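Local coordinates for protein putative dehydrogenase (Pseudarthrobacter phenanthrenivorans, PDB 6A3F) that catalyses the NAD(+)-dependent oxidation of levoglucosan to 3-dehydrolevoglucosan, working as a homotetramer of the Gfo/Idh/MocA family, at residues Ala100-Leu105 against Leu193-Gln198; Gly205-Ile210 against Leu388-Ile393. All coordinates share one frame; numbering follows the deposited sequence.

In the fold
From the N terminus the chain first builds the parallel Rossmann sheet. Interaction 1 opens in the loop after strand 96-100 and closes at Leu193-Gln198, after strand 174-182 of the mixed sheet; this 87-residue excursion brings a nucleotide-binding loop against a loop of the C-terminal domain. Interaction 2 starts a few residues later, on helix 206-221, and closes on helix 380-399 after 177 residues, pairing two helices beside the mixed sheet. The two loops run in series, neither nested nor crossed. Their centres are about 14 Å apart, yet the contacts meet through Arg196 and Asp209, both of the levoglucosan site.

Interaction 1: Ala100-Leu105 against Leu193-Gln198. With SO4 (sulfate ion), chain E.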
loop_
_atom_site.group_PDB
_atom_site.type_symbol
_atom_site.label_atom_id
_atom_site.label_comp_id
_atom_site.label_asym_id
_atom_site.label_seq_id
_atom_site.Cartn_x
_atom_site.Cartn_y
_atom_site.Cartn_z
ATOM N N ALA B 100 -16.502 21.896 -24.529
ATOM C CA ALA B 100 -16.296 20.545 -24.100
ATOM C C ALA B 100 -16.612 19.575 -25.249
ATOM O O ALA B 100 -17.059 18.482 -25.031
ATOM C CB ALA B 100 -17.151 20.270 -22.905
ATOM N N THR B 101 -16.373 19.992 -26.474
ATOM C CA THR B 101 -16.538 19.100 -27.614
ATOM C C THR B 101 -15.266 18.255 -27.807
ATOM O O THR B 101 -14.167 18.580 -27.282
ATOM C CB THR B 101 -16.737 19.928 -28.900
ATOM O OG1 THR B 101 -15.513 20.611 -29.179
ATOM C CG2 THR B 101 -17.839 20.971 -28.830
ATOM N N PRO B 102 -15.336 17.295 -28.726
ATOM C CA PRO B 102 -14.120 16.694 -29.238
ATOM C C PRO B 102 -13.126 17.673 -29.883
ATOM O O PRO B 102 -13.476 18.813 -30.227
ATOM C CB PRO B 102 -14.637 15.668 -30.265
ATOM C CG PRO B 102 -16.034 15.321 -29.723
ATOM C CD PRO B 102 -16.539 16.682 -29.310
ATOM N N ASN B 103 -11.884 17.195 -30.053
ATOM C CA ASN B 103 -10.697 18.064 -30.317
ATOM C C ASN B 103 -10.858 18.815 -31.649
ATOM O O ASN B 103 -10.246 19.860 -31.832
ATOM C CB ASN B 103 -9.377 17.267 -30.351
ATOM C CG ASN B 103 -9.251 16.244 -29.242
ATOM O OD1 ASN B 103 -10.034 16.292 -28.295
ATOM N ND2 ASN B 103 -8.286 15.326 -29.339
ATOM N N HIS B 104 -11.603 18.235 -32.587
ATOM C CA HIS B 104 -11.670 18.786 -33.938
ATOM C C HIS B 104 -12.458 20.097 -33.979
ATOM O O HIS B 104 -12.230 20.906 -34.907
ATOM C CB HIS B 104 -12.213 17.740 -34.921
ATOM C CG HIS B 104 -13.656 17.410 -34.781
ATOM N ND1 HIS B 104 -14.216 16.997 -33.585
ATOM C CD2 HIS B 104 -14.656 17.399 -35.700
ATOM C CE1 HIS B 104 -15.506 16.759 -33.762
ATOM N NE2 HIS B 104 -15.808 17.012 -35.058
ATOM N N LEU B 105 -13.329 20.366 -32.992
ATOM C CA LEU B 105 -14.160 21.590 -33.001
ATOM C C LEU B 105 -13.638 22.675 -32.063
ATOM O O LEU B 105 -14.159 23.769 -32.093
ATOM C CB LEU B 105 -15.587 21.219 -32.606
ATOM C CG LEU B 105 -16.261 20.227 -33.552
ATOM C CD1 LEU B 105 -17.588 19.741 -32.977
ATOM C CD2 LEU B 105 -16.439 20.836 -34.942
ATOM N N LEU B 193 -14.509 1.435 -32.530
ATOM C CA LEU B 193 -13.766 2.523 -33.150
ATOM C C LEU B 193 -14.575 3.805 -32.980
ATOM O O LEU B 193 -15.610 3.954 -33.603
ATOM C CB LEU B 193 -13.570 2.184 -34.642
ATOM C CG LEU B 193 -12.558 3.040 -35.402
ATOM C CD1 LEU B 193 -11.133 2.750 -34.952
ATOM C CD2 LEU B 193 -12.659 2.787 -36.907
ATOM N N SER B 194 -14.141 4.675 -32.077
ATOM C CA SER B 194 -14.755 5.917 -31.841
ATOM C C SER B 194 -13.790 6.998 -32.314
ATOM O O SER B 194 -12.666 6.682 -32.798
ATOM C CB SER B 194 -15.103 6.082 -30.383
ATOM O OG SER B 194 -13.921 6.194 -29.599
ATOM N N TRP B 195 -14.208 8.244 -32.145
ATOM C CA TRP B 195 -13.435 9.384 -32.567
ATOM C C TRP B 195 -12.061 9.409 -31.882
ATOM O O TRP B 195 -11.120 9.968 -32.462
ATOM C CB TRP B 195 -14.185 10.691 -32.354
ATOM C CG TRP B 195 -14.298 11.168 -30.936
ATOM C CD1 TRP B 195 -15.348 10.939 -30.095
ATOM C CD2 TRP B 195 -13.352 11.976 -30.189
ATOM N NE1 TRP B 195 -15.132 11.559 -28.893
ATOM C CE2 TRP B 195 -13.915 12.189 -28.913
ATOM C CE3 TRP B 195 -12.098 12.549 -30.473
ATOM C CZ2 TRP B 195 -13.268 12.936 -27.915
ATOM C CZ3 TRP B 195 -11.468 13.299 -29.501
ATOM C CH2 TRP B 195 -12.058 13.504 -28.237
ATOM N N ARG B 196 -11.975 8.892 -30.652
ATOM C CA ARG B 196 -10.691 8.913 -29.927
ATOM C C ARG B 196 -9.667 7.993 -30.603
ATOM O O ARG B 196 -8.476 8.073 -30.266
ATOM C CB ARG B 196 -10.869 8.462 -28.458
ATOM C CG ARG B 196 -11.677 9.413 -27.593
ATOM C CD ARG B 196 -11.705 8.994 -26.131
ATOM N NE ARG B 196 -12.289 10.053 -25.333
ATOM C CZ ARG B 196 -13.580 10.332 -25.298
ATOM N NH1 ARG B 196 -14.433 9.574 -25.976
ATOM N NH2 ARG B 196 -14.011 11.397 -24.639
ATOM N N PHE B 197 -10.079 7.153 -31.572
ATOM C CA PHE B 197 -9.145 6.309 -32.282
ATOM C C PHE B 197 -8.932 6.807 -33.715
ATOM O O PHE B 197 -8.339 6.071 -34.506
ATOM C CB PHE B 197 -9.596 4.847 -32.241
ATOM C CG PHE B 197 -9.636 4.294 -30.842
ATOM C CD1 PHE B 197 -8.468 3.908 -30.202
ATOM C CD2 PHE B 197 -10.822 4.249 -30.128
ATOM C CE1 PHE B 197 -8.486 3.458 -28.896
ATOM C CE2 PHE B 197 -10.836 3.841 -28.801
ATOM C CZ PHE B 197 -9.672 3.440 -28.186
ATOM N N GLN B 198 -9.289 8.053 -34.007
ATOM C CA GLN B 198 -9.260 8.518 -35.414
ATOM C C GLN B 198 -8.403 9.770 -35.506
ATOM O O GLN B 198 -8.809 10.800 -35.031
ATOM C CB GLN B 198 -10.686 8.803 -35.890
ATOM C CG GLN B 198 -11.555 7.566 -35.902
ATOM C CD GLN B 198 -12.821 7.748 -36.693
ATOM O OE1 GLN B 198 -13.810 8.318 -36.214
ATOM N NE2 GLN B 198 -12.814 7.205 -37.897
HETATM S S SO4 E . -17.421 11.841 -25.906
HETATM O O1 SO4 E . -16.431 12.783 -25.321
HETATM O O2 SO4 E . -16.867 10.452 -25.929
HETATM O O3 SO4 E . -18.687 11.887 -25.098
HETATM O O4 SO4 E . -17.672 12.287 -27.305
#
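Trp195 carries its CG between the backbone N and the carbonyl carbon (chi1 74°), a torsion that turns the indole toward Pro102, while Asn103 sets its CG anti to its carbonyl carbon, which places the amide at the rim of the same ring. The contact spans the cleft of a Gfo/Idh/MocA dehydrogenase: Pro102 and Asn103 belong to the loop after strand 96-100 of the Rossmann fold, Trp195 to a short 3-10 turn of the substrate-binding domain. Pro102 makes a CH-pi contact, with CB 3.7 Å from the centroid of the six-membered ring and 5° off its normal, an almost vertical approach. The opposite face is taken by Arg196, whose CG lies 3.8 Å above the indole plane, so the ring is clasped from both faces. At the rim, Asn103 OD1 comes within 3.4 Å of Trp195 CH2, and the amide plane stands 87° to the ring; no hydrogen bond crosses between the segments. Asn103 ND2 is instead held by Ala202 O, which fixes the amide, whereas the backbone N of Asn103, buried here, has no partner in the model.

Thr101, Asn103, Trp195 and Arg196 all bind NADH, and Arg196 also binds levoglucosan. In this cofactor-free structure a sulfate, probably from the crystallisation liquor, lies at the edge of the indole and of the Arg196 guanidinium, consistent with a site that accepts anions. Trp195 NE1 donates to sulfate O4 at 3.1 Å. The extended Arg196 chain delivers two more donors: NH2 reaches sulfate O1 at 2.9 Å, and NH1 gives sulfate O2 a short, nearly straight bond of 2.6 Å.

Interaction 2: Gly205-Ile210 against Leu388-Ile393; sequences GALGDI and LIDDAI
Leu207 points its CB from helix 206-221 at Asp390 on helix 380-399, and with CG anti to the backbone N (chi1 175°) the branch continues across the gap. CG arrives 3.9 Å from Asp390 CG, beside the carboxylate carbon. From there the two methyls part. CD1 goes to the oxygen end, 3.6 Å from Asp390 OD1, and also reaches forward to Ile393, where Leu207 CD1 and Ile393 CD1 are 4.0 Å apart. CD2 turns to the helix backbone instead, lying 3.9 Å from Asp390 O, with Ile393 CG2 a little farther off at 4.2 Å.

The Leu207 and Asp390 side chains lie alongside each other, running in opposite senses. Separately, the local helix axes are nearly antiparallel, at 160°, and approach to 10.7 Å. Both helices belong to the C-terminal alpha/beta domain of the Gfo/Idh/MocA fold, and Ile393 continues the apolar packing onto its mixed sheet, touching Val228 and Ala230 on strand 225-233 and Val268 on strand 267-274.

The other carboxylate oxygen lies near the backbone of the residue after Leu207, with Asp390 OD2 3.8 Å from Gly208 CA. Asp390 reaches this place with its CG beside its own backbone N (chi1 -77°), and it also packs on Thr212 and Ile215, farther along helix 206-221. That helix starts just after Gly205 and includes a wider pi-type turn at 207-210. Within this turn Asp209 directs its CB away from the helix pair, and its carboxylate, part of the levoglucosan site, forms salt bridges through OD1 with Lys124 NZ and through OD2 with Arg286 NH2.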
loop_
_atom_site.group_PDB
_atom_site.type_symbol
_atom_site.label_atom_id
_atom_site.label_comp_id
_atom_site.label_asym_id
_atom_site.label_seq_id
_atom_site.Cartn_x
_atom_site.Cartn_y
_atom_site.Cartn_z
ATOM N N GLY B 205 -3.738 9.705 -30.135
ATOM C CA GLY B 205 -4.451 8.751 -29.280
ATOM C C GLY B 205 -4.114 8.985 -27.815
ATOM O O GLY B 205 -4.483 10.036 -27.296
ATOM N N ALA B 206 -3.347 8.077 -27.216
ATOM C CA ALA B 206 -2.902 8.251 -25.794
ATOM C C ALA B 206 -2.139 9.566 -25.621
ATOM O O ALA B 206 -2.372 10.314 -24.644
ATOM C CB ALA B 206 -2.077 7.075 -25.371
ATOM N N LEU B 207 -1.282 9.902 -26.579
ATOM C CA LEU B 207 -0.519 11.133 -26.500
ATOM C C LEU B 207 -1.421 12.338 -26.179
ATOM O O LEU B 207 -1.224 12.987 -25.163
ATOM C CB LEU B 207 0.245 11.320 -27.811
ATOM C CG LEU B 207 1.001 12.633 -27.909
ATOM C CD1 LEU B 207 2.014 12.781 -26.780
ATOM C CD2 LEU B 207 1.672 12.770 -29.263
ATOM N N GLY B 208 -2.372 12.709 -27.073
ATOM C CA GLY B 208 -3.189 13.885 -26.858
ATOM C C GLY B 208 -4.192 13.744 -25.715
ATOM O O GLY B 208 -4.603 14.743 -25.102
ATOM N N ASP B 209 -4.723 12.540 -25.544
ATOM C CA ASP B 209 -5.807 12.313 -24.615
ATOM C C ASP B 209 -5.315 12.259 -23.148
ATOM O O ASP B 209 -5.965 12.850 -22.250
ATOM C CB ASP B 209 -6.535 11.010 -24.947
ATOM C CG ASP B 209 -7.835 10.839 -24.195
ATOM O OD1 ASP B 209 -8.448 11.849 -23.840
ATOM O OD2 ASP B 209 -8.252 9.678 -23.987
ATOM N N ILE B 210 -4.213 11.552 -22.915
ATOM C CA ILE B 210 -3.807 11.302 -21.505
ATOM C C ILE B 210 -2.364 11.730 -21.262
ATOM O O ILE B 210 -2.062 12.252 -20.186
ATOM C CB ILE B 210 -4.104 9.871 -21.044
ATOM C CG1 ILE B 210 -3.559 8.805 -21.989
ATOM C CG2 ILE B 210 -5.602 9.728 -20.776
ATOM C CD1 ILE B 210 -3.696 7.365 -21.485
ATOM N N LEU B 388 2.825 21.938 -28.862
ATOM C CA LEU B 388 4.176 22.020 -29.477
ATOM C C LEU B 388 5.009 20.846 -28.978
ATOM O O LEU B 388 5.746 20.234 -29.752
ATOM C CB LEU B 388 4.880 23.342 -29.156
ATOM C CG LEU B 388 4.335 24.596 -29.850
ATOM C CD1 LEU B 388 5.020 25.841 -29.326
ATOM C CD2 LEU B 388 4.490 24.503 -31.370
ATOM N N ILE B 389 4.810 20.463 -27.702
ATOM C CA ILE B 389 5.526 19.305 -27.178
ATOM C C ILE B 389 5.029 18.052 -27.875
ATOM O O ILE B 389 5.837 17.234 -28.263
ATOM C CB ILE B 389 5.359 19.183 -25.657
ATOM C CG1 ILE B 389 6.159 20.265 -24.929
ATOM C CG2 ILE B 389 5.740 17.792 -25.223
ATOM C CD1 ILE B 389 5.640 20.549 -23.529
ATOM N N ASP B 390 3.709 17.939 -28.036
ATOM C CA ASP B 390 3.120 16.786 -28.741
ATOM C C ASP B 390 3.658 16.672 -30.166
ATOM O O ASP B 390 3.992 15.580 -30.637
ATOM C CB ASP B 390 1.608 16.897 -28.802
ATOM C CG ASP B 390 0.908 16.533 -27.489
ATOM O OD1 ASP B 390 1.613 16.386 -26.467
ATOM O OD2 ASP B 390 -0.366 16.380 -27.527
ATOM N N ASP B 391 3.697 17.794 -30.875
ATOM C CA ASP B 391 4.211 17.737 -32.278
ATOM C C ASP B 391 5.667 17.257 -32.316
ATOM O O ASP B 391 6.033 16.486 -33.207
ATOM C CB ASP B 391 4.109 19.100 -32.939
ATOM C CG ASP B 391 2.682 19.418 -33.377
ATOM O OD1 ASP B 391 1.821 18.515 -33.394
ATOM O OD2 ASP B 391 2.475 20.559 -33.733
ATOM N N ALA B 392 6.465 17.671 -31.337
ATOM C CA ALA B 392 7.855 17.263 -31.228
ATOM C C ALA B 392 7.971 15.770 -30.926
ATOM O O ALA B 392 8.839 15.084 -31.451
ATOM C CB ALA B 392 8.582 18.106 -30.216
ATOM N N ILE B 393 7.081 15.250 -30.109
ATOM C CA ILE B 393 7.098 13.832 -29.769
ATOM C C ILE B 393 6.807 12.995 -31.017
ATOM O O ILE B 393 7.463 11.997 -31.298
ATOM C CB ILE B 393 6.103 13.597 -28.604
ATOM C CG1 ILE B 393 6.702 14.125 -27.295
ATOM C CG2 ILE B 393 5.728 12.140 -28.565
ATOM C CD1 ILE B 393 5.750 14.067 -26.100
#